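Local atomic coordinates of cellulosomal scaffoldin (Bacteroides cellulosolvens, PDB entry 2XBT), a protein that probably binds cellulose through this family 3b carbohydrate-binding module, one part of a much longer secreted scaffoldin of the cellulosome. Residues 25-34 and 109-118; 66-76 and 88-98. All coordinates share one frame; numbering follows the deposited sequence.

Interaction 1: residues 25-34 and 109-118. Unlike the reference sequence in segment 25-34: Tyr27 (reference Cys).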
# COMPACT_ATOMS: atom_id res chain seq x y z
N GLN A 25 -1.79 2.57 15.66
CA GLN A 25 -2.34 2.72 14.31
C GLN A 25 -1.51 1.91 13.33
O GLN A 25 -0.41 1.49 13.66
CB GLN A 25 -2.35 4.19 13.90
CG GLN A 25 -1.01 4.88 14.05
CD GLN A 25 -1.13 6.41 14.08
OE1 GLN A 25 -2.10 6.99 13.59
NE2 GLN A 25 -0.14 7.07 14.68
N ILE A 26 -2.04 1.68 12.14
CA ILE A 26 -1.27 1.00 11.11
C ILE A 26 -0.44 2.03 10.35
O ILE A 26 -0.99 3.03 9.89
CB ILE A 26 -2.18 0.28 10.09
CG1 ILE A 26 -3.15 -0.67 10.81
CG2 ILE A 26 -1.34 -0.47 9.09
CD1 ILE A 26 -4.11 -1.39 9.85
N TYR A 27 0.86 1.78 10.22
CA TYR A 27 1.73 2.64 9.42
C TYR A 27 2.04 2.01 8.07
O TYR A 27 2.42 0.83 8.01
CB TYR A 27 3.04 2.93 10.13
CG TYR A 27 2.86 3.70 11.40
CD1 TYR A 27 3.03 5.07 11.44
CD2 TYR A 27 2.51 3.04 12.57
CE1 TYR A 27 2.86 5.78 12.61
CE2 TYR A 27 2.35 3.74 13.76
CZ TYR A 27 2.51 5.10 13.77
OH TYR A 27 2.34 5.79 14.94
N MET A 28 1.89 2.79 7.01
CA MET A 28 2.19 2.34 5.66
C MET A 28 3.02 3.39 4.94
O MET A 28 2.49 4.41 4.53
CB MET A 28 0.91 2.17 4.85
CG MET A 28 0.10 0.93 5.17
SD MET A 28 -1.60 1.20 4.59
CE MET A 28 -2.07 2.45 5.75
N ASN A 29 4.31 3.14 4.79
CA ASN A 29 5.15 4.03 4.02
C ASN A 29 5.66 3.27 2.82
O ASN A 29 6.32 2.23 2.96
CB ASN A 29 6.33 4.51 4.84
CG ASN A 29 5.91 5.17 6.12
OD1 ASN A 29 5.05 6.05 6.13
ND2 ASN A 29 6.51 4.75 7.23
N MET A 30 5.35 3.78 1.64
CA MET A 30 5.60 3.02 0.43
C MET A 30 6.30 3.84 -0.62
O MET A 30 6.05 5.03 -0.76
CB MET A 30 4.30 2.47 -0.11
CG MET A 30 3.76 1.38 0.80
SD MET A 30 2.08 0.93 0.48
CE MET A 30 1.19 2.45 0.74
N LYS A 31 7.20 3.19 -1.34
CA LYS A 31 7.80 3.78 -2.51
C LYS A 31 7.53 2.86 -3.66
O LYS A 31 7.97 1.71 -3.65
CB LYS A 31 9.32 3.87 -2.37
CG LYS A 31 9.85 5.16 -1.82
CD LYS A 31 11.33 5.29 -2.18
CE LYS A 31 12.00 6.43 -1.43
NZ LYS A 31 13.45 6.54 -1.83
N LEU A 32 6.82 3.35 -4.65
CA LEU A 32 6.57 2.58 -5.85
C LEU A 32 7.56 3.06 -6.90
O LEU A 32 7.58 4.25 -7.22
CB LEU A 32 5.12 2.74 -6.29
CG LEU A 32 4.69 2.09 -7.61
CD1 LEU A 32 4.89 0.57 -7.63
CD2 LEU A 32 3.23 2.44 -7.91
N GLN A 33 8.39 2.15 -7.40
CA GLN A 33 9.43 2.50 -8.37
C GLN A 33 9.15 1.93 -9.75
O GLN A 33 8.57 0.86 -9.89
CB GLN A 33 10.80 1.98 -7.90
CG GLN A 33 11.36 2.68 -6.69
CD GLN A 33 12.69 2.08 -6.25
OE1 GLN A 33 12.94 0.89 -6.44
NE2 GLN A 33 13.54 2.91 -5.64
N ASN A 34 9.58 2.65 -10.77
CA ASN A 34 9.56 2.13 -12.13
C ASN A 34 11.02 1.91 -12.51
O ASN A 34 11.79 2.86 -12.53
CB ASN A 34 8.86 3.12 -13.06
CG ASN A 34 9.00 2.77 -14.53
OD1 ASN A 34 9.32 1.64 -14.89
ND2 ASN A 34 8.76 3.74 -15.40
N SER A 109 10.77 8.79 -11.39
CA SER A 109 10.55 7.37 -11.65
C SER A 109 10.02 6.62 -10.43
O SER A 109 9.81 5.41 -10.47
CB SER A 109 11.83 6.71 -12.16
OG SER A 109 12.86 6.79 -11.21
N GLU A 110 9.80 7.36 -9.35
CA GLU A 110 9.21 6.74 -8.17
C GLU A 110 8.30 7.72 -7.44
O GLU A 110 8.43 8.94 -7.56
CB GLU A 110 10.29 6.23 -7.24
CG GLU A 110 11.18 7.32 -6.71
CD GLU A 110 12.13 6.82 -5.64
OE1 GLU A 110 11.96 7.25 -4.47
OE2 GLU A 110 13.04 6.02 -5.96
N VAL A 111 7.37 7.16 -6.68
CA VAL A 111 6.46 7.96 -5.90
C VAL A 111 6.45 7.43 -4.47
O VAL A 111 6.45 6.22 -4.25
CB VAL A 111 5.05 7.95 -6.49
CG1 VAL A 111 4.51 6.51 -6.58
CG2 VAL A 111 4.12 8.83 -5.67
N THR A 112 6.50 8.35 -3.52
CA THR A 112 6.44 8.00 -2.11
C THR A 112 5.03 8.23 -1.56
O THR A 112 4.44 9.29 -1.77
CB THR A 112 7.44 8.83 -1.31
OG1 THR A 112 8.77 8.49 -1.73
CG2 THR A 112 7.30 8.54 0.18
N ILE A 113 4.49 7.23 -0.87
CA ILE A 113 3.16 7.33 -0.29
C ILE A 113 3.27 7.00 1.20
O ILE A 113 3.75 5.92 1.56
CB ILE A 113 2.20 6.33 -0.96
CG1 ILE A 113 2.18 6.58 -2.48
CG2 ILE A 113 0.80 6.41 -0.36
CD1 ILE A 113 1.71 5.38 -3.28
N GLN A 114 2.86 7.93 2.05
CA GLN A 114 2.90 7.71 3.50
C GLN A 114 1.51 7.90 4.06
O GLN A 114 0.91 8.95 3.92
CB GLN A 114 3.88 8.67 4.17
CG GLN A 114 5.28 8.58 3.62
CD GLN A 114 6.26 9.52 4.31
OE1 GLN A 114 5.91 10.24 5.24
NE2 GLN A 114 7.51 9.50 3.84
N GLY A 115 0.98 6.85 4.68
CA GLY A 115 -0.38 6.88 5.17
C GLY A 115 -0.46 6.17 6.50
O GLY A 115 0.42 5.38 6.86
N ARG A 116 -1.53 6.44 7.23
CA ARG A 116 -1.78 5.75 8.48
C ARG A 116 -3.23 5.36 8.53
O ARG A 116 -4.09 6.04 7.97
CB ARG A 116 -1.47 6.65 9.67
CG ARG A 116 0.01 6.84 9.94
CD ARG A 116 0.20 7.94 10.96
NE ARG A 116 -0.29 9.22 10.46
CZ ARG A 116 -1.24 9.94 11.03
NH1 ARG A 116 -1.82 9.51 12.14
NH2 ARG A 116 -1.60 11.09 10.50
N VAL A 117 -3.51 4.25 9.21
CA VAL A 117 -4.89 3.87 9.47
C VAL A 117 -5.11 3.73 10.98
O VAL A 117 -4.34 3.06 11.68
CB VAL A 117 -5.28 2.59 8.74
CG1 VAL A 117 -6.67 2.15 9.16
CG2 VAL A 117 -5.23 2.84 7.23
N ALA A 118 -6.15 4.39 11.47
CA ALA A 118 -6.48 4.39 12.89
C ALA A 118 -7.99 4.29 13.12
O ALA A 118 -8.78 4.58 12.23
CB ALA A 118 -5.92 5.63 13.56
O HOH W 1 3.13 6.29 7.85
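Gln25 and Arg116 meet at one end of an antiparallel strand pair. Arg116 NH1 donates to Gln25 OE1 at 2.9 Å. The oxygen sits at the edge of the guanidinium, near its plane, while the amide plane stands 83° to it. The other branch of the amide, NE2, donates to Tyr27 OH at 2.8 Å. Arg116 runs alongside the Tyr27 ring, with its CD 3.8 Å from Tyr27 CE1. Its NE forms a salt bridge with Asp64 of strand 59-66.

At the far end Glu110 is shared by two side chains of the facing strand. Lys31 comes across it. Lys31 NZ forms a salt bridge with Glu110 OE1 at 3.1 Å, though as a hydrogen bond it is weak. Gln33 lies beside Glu110 and sends NE2 to OE2 at 3.2 Å, from above the carboxylate plane. Between these ends a water donates to both Asn29 OD1 and Gly115 O.

The opposite face is apolar. Met28 is bent at its last torsion (chi3 -69°), which turns CE onto Val117 CG2 at 3.5 Å. Leu32 CB rests on Val111 CG1 at 3.8 Å. Tyr49, Ile47 and Ile45 of strand 45-51 cover this side.

Regular backbone bonds join the two strands from Ile26 to Asn34. The chemistry is that of a beta-sandwich sheet: one face packs into the core, and the other carries a polar, partly exposed network whose charges are paired.

Interaction 2: residues 66-76 and 88-98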
# COMPACT_ATOMS: atom_id res chain seq x y z
N VAL A 66 2.30 12.37 -0.05
CA VAL A 66 2.32 11.70 -1.34
C VAL A 66 3.15 12.57 -2.26
O VAL A 66 2.78 13.71 -2.53
CB VAL A 66 0.91 11.54 -1.91
CG1 VAL A 66 0.97 10.77 -3.22
CG2 VAL A 66 -0.00 10.84 -0.90
N SER A 67 4.27 12.03 -2.74
CA SER A 67 5.25 12.84 -3.45
C SER A 67 4.79 13.29 -4.84
O SER A 67 5.29 14.28 -5.36
CB SER A 67 6.59 12.11 -3.55
OG SER A 67 6.51 10.99 -4.41
N ILE A 68 3.85 12.56 -5.43
CA ILE A 68 3.26 12.95 -6.71
C ILE A 68 1.76 12.78 -6.63
O ILE A 68 1.29 11.69 -6.30
CB ILE A 68 3.76 12.07 -7.87
CG1 ILE A 68 5.29 12.04 -7.93
CG2 ILE A 68 3.14 12.52 -9.20
CD1 ILE A 68 5.81 11.10 -9.02
N GLY A 69 1.02 13.84 -6.94
CA GLY A 69 -0.43 13.83 -6.89
C GLY A 69 -0.98 13.70 -5.48
O GLY A 69 -0.51 14.36 -4.54
N SER A 70 -1.97 12.82 -5.33
CA SER A 70 -2.63 12.60 -4.05
C SER A 70 -3.17 11.17 -3.95
O SER A 70 -3.33 10.48 -4.96
CB SER A 70 -3.79 13.59 -3.86
OG SER A 70 -4.78 13.36 -4.84
N ALA A 71 -3.48 10.76 -2.73
CA ALA A 71 -3.96 9.41 -2.47
C ALA A 71 -5.25 9.46 -1.66
O ALA A 71 -5.42 10.35 -0.83
CB ALA A 71 -2.91 8.62 -1.71
N SER A 72 -6.13 8.49 -1.90
CA SER A 72 -7.33 8.35 -1.08
C SER A 72 -7.56 6.86 -0.83
O SER A 72 -6.98 6.03 -1.51
CB SER A 72 -8.55 8.96 -1.76
OG SER A 72 -8.84 8.29 -2.97
N ALA A 73 -8.38 6.53 0.15
CA ALA A 73 -8.50 5.13 0.55
C ALA A 73 -9.94 4.75 0.82
O ALA A 73 -10.76 5.58 1.25
CB ALA A 73 -7.65 4.86 1.77
N THR A 74 -10.24 3.48 0.58
CA THR A 74 -11.51 2.90 0.96
C THR A 74 -11.23 1.62 1.74
O THR A 74 -10.18 1.03 1.60
CB THR A 74 -12.38 2.56 -0.27
OG1 THR A 74 -11.68 1.64 -1.10
CG2 THR A 74 -12.67 3.84 -1.08
N PHE A 75 -12.18 1.22 2.58
CA PHE A 75 -12.06 -0.02 3.32
C PHE A 75 -13.13 -0.96 2.80
O PHE A 75 -14.29 -0.56 2.62
CB PHE A 75 -12.22 0.26 4.81
CG PHE A 75 -11.23 1.25 5.34
CD1 PHE A 75 -10.00 0.83 5.81
CD2 PHE A 75 -11.51 2.61 5.33
CE1 PHE A 75 -9.06 1.74 6.29
CE2 PHE A 75 -10.57 3.53 5.81
CZ PHE A 75 -9.35 3.09 6.29
N ASN A 76 -12.74 -2.21 2.56
CA ASN A 76 -13.52 -3.13 1.76
C ASN A 76 -13.51 -4.53 2.33
O ASN A 76 -12.52 -4.96 2.91
CB ASN A 76 -12.91 -3.22 0.36
CG ASN A 76 -12.74 -1.87 -0.28
OD1 ASN A 76 -13.63 -1.38 -0.96
ND2 ASN A 76 -11.60 -1.23 -0.03
N TYR A 88 -9.65 -5.33 3.21
CA TYR A 88 -8.47 -4.66 2.69
C TYR A 88 -8.70 -3.16 2.58
O TYR A 88 -9.82 -2.71 2.35
CB TYR A 88 -8.03 -5.22 1.35
CG TYR A 88 -9.04 -5.10 0.25
CD1 TYR A 88 -8.98 -4.05 -0.68
CD2 TYR A 88 -10.06 -6.03 0.12
CE1 TYR A 88 -9.94 -3.94 -1.71
CE2 TYR A 88 -11.00 -5.93 -0.88
CZ TYR A 88 -10.93 -4.88 -1.79
OH TYR A 88 -11.88 -4.80 -2.79
N ILE A 89 -7.63 -2.41 2.79
CA ILE A 89 -7.62 -1.00 2.47
C ILE A 89 -7.21 -0.94 1.00
O ILE A 89 -6.25 -1.62 0.61
CB ILE A 89 -6.55 -0.26 3.26
CG1 ILE A 89 -6.68 -0.55 4.75
CG2 ILE A 89 -6.63 1.25 2.99
CD1 ILE A 89 -5.42 -0.35 5.50
N GLU A 90 -7.91 -0.13 0.21
CA GLU A 90 -7.48 0.12 -1.16
C GLU A 90 -7.11 1.57 -1.31
O GLU A 90 -7.94 2.46 -1.12
CB GLU A 90 -8.57 -0.22 -2.17
CG GLU A 90 -8.13 0.02 -3.62
CD GLU A 90 -9.06 -0.62 -4.63
OE1 GLU A 90 -10.05 0.04 -5.02
OE2 GLU A 90 -8.81 -1.78 -5.02
N ILE A 91 -5.85 1.80 -1.65
CA ILE A 91 -5.33 3.14 -1.86
C ILE A 91 -5.28 3.43 -3.35
O ILE A 91 -4.75 2.65 -4.14
CB ILE A 91 -3.95 3.28 -1.21
CG1 ILE A 91 -4.06 3.07 0.30
CG2 ILE A 91 -3.32 4.64 -1.51
CD1 ILE A 91 -2.73 2.94 0.99
N LYS A 92 -5.86 4.56 -3.75
CA LYS A 92 -5.89 4.94 -5.15
C LYS A 92 -5.13 6.24 -5.30
O LYS A 92 -5.30 7.14 -4.50
CB LYS A 92 -7.32 5.15 -5.62
CG LYS A 92 -8.09 3.88 -5.97
CD LYS A 92 -9.38 4.25 -6.70
CE LYS A 92 -10.15 3.03 -7.17
NZ LYS A 92 -9.36 2.23 -8.14
N LEU A 93 -4.28 6.31 -6.32
CA LEU A 93 -3.55 7.53 -6.61
C LEU A 93 -4.35 8.28 -7.65
O LEU A 93 -4.97 7.66 -8.51
CB LEU A 93 -2.15 7.18 -7.11
CG LEU A 93 -1.36 6.40 -6.06
CD1 LEU A 93 -0.01 5.98 -6.60
CD2 LEU A 93 -1.20 7.23 -4.79
N ALA A 94 -4.39 9.60 -7.55
CA ALA A 94 -5.34 10.37 -8.35
C ALA A 94 -4.76 10.88 -9.66
O ALA A 94 -5.46 10.93 -10.68
CB ALA A 94 -5.94 11.52 -7.54
N SER A 95 -3.50 11.28 -9.64
CA SER A 95 -2.94 11.95 -10.80
C SER A 95 -1.43 11.79 -10.93
O SER A 95 -0.77 11.31 -10.02
CB SER A 95 -3.26 13.44 -10.74
OG SER A 95 -2.52 14.07 -9.71
N GLY A 96 -0.89 12.22 -12.07
CA GLY A 96 0.54 12.25 -12.22
C GLY A 96 1.07 11.00 -12.91
O GLY A 96 0.34 10.05 -13.20
N THR A 97 2.37 11.01 -13.16
CA THR A 97 2.98 10.00 -13.98
C THR A 97 4.25 9.49 -13.34
O THR A 97 5.05 10.26 -12.80
CB THR A 97 3.34 10.61 -15.35
OG1 THR A 97 2.14 11.00 -16.03
CG2 THR A 97 4.10 9.61 -16.21
N LEU A 98 4.43 8.18 -13.37
CA LEU A 98 5.73 7.60 -13.09
C LEU A 98 6.50 7.59 -14.39
O LEU A 98 6.13 6.88 -15.33
CB LEU A 98 5.58 6.16 -12.59
CG LEU A 98 5.49 5.97 -11.09
CD1 LEU A 98 5.82 4.52 -10.77
CD2 LEU A 98 6.42 6.93 -10.35
O HOH W 2 -1.25 10.55 -7.52
O HOH W 3 -4.36 14.53 -7.29
O HOH W 4 -7.22 9.17 -5.09
O HOH W 5 -10.83 2.11 -3.79
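Tyr88 and Asn76 pack tightly at one end of this hairpin. Asn76 CB lies over one face of the Tyr88 ring, 3.6 Å from its centroid, in a CH-pi contact. The amide is turned only 18° from the ring plane. Its ND2 donates to Thr74 OG1 at 3.1 Å, almost in the amide plane, and weakly to Tyr88 O. Tyr88 holds CG between its backbone N and carbonyl carbon (chi1 61°), and this brings the ring under Asn76. Without the ring, as with an alanine here, Asn76 CB would probably lose its CH-pi contact and face a gap, the amide then held mainly by Thr74 OG1.

The inner face is close-packed too. Phe75 runs beside Ile89, with CE1 3.6 Å from Ile89 CG1. Ala73 and Ala71 rest on Ile89 CG2 and Leu93 CD2. Tyr61 of strand 59-66 covers Ala73, Phe75 and Ile91, and Val117 touches Phe75 and Ile89.

Asn76 and Tyr88 share the outer face with Ser72, Thr74, Glu90 and Lys92. Away from that pair it is looser and wet. Ser72 OG and Lys92 O share one water. Thr74 OG1 and Glu90 OE1 share another, which donates to the carboxylate at 2.5 Å. Glu90 OE2 has its own salt bridge to Arg48. Beyond Leu93, and before Ala71, the strands give way to loops. There a water lies within bonding distance of Ile68 O and Ser95 O, 2.7 Å from the latter. A second water links Ser70 OG with Ser95 OG. Ile68 CG2 still packs on Gly96 CA, at 4.0 Å, where a side chain would clash.

Paired backbone bonds join Ser72-Lys92, Thr74-Glu90 and Asn76-Tyr88, and Ala94 N adds one to Ser70 O. The hairpin's apolar face closes on the sandwich core, while hydroxyls, charges and water serve the solvent side.

Overall arrangement
From the N terminus, strand 22-34, after strand 10-15, pairs with strand 110-119 much later in the chain. Interaction 1 closes that long loop, with 74 residues between its segments. Interaction 2 is nested inside it, and closes a short loop of 11 residues by pairing the hairpin strands 71-82 and 85-93. These hairpin strands belong to a different antiparallel sheet from interaction 1, with 71-82 at its edge. Segment 66-76, however, starts at the end of strand 59-66, which pairs with 110-119. The centres are about 9 Å apart. Val117 and Ile113 reach hairpin residues across the core, and Ser67 OG probably bonds to Thr112 N. Leu98 also packs against Ser109 and Glu110.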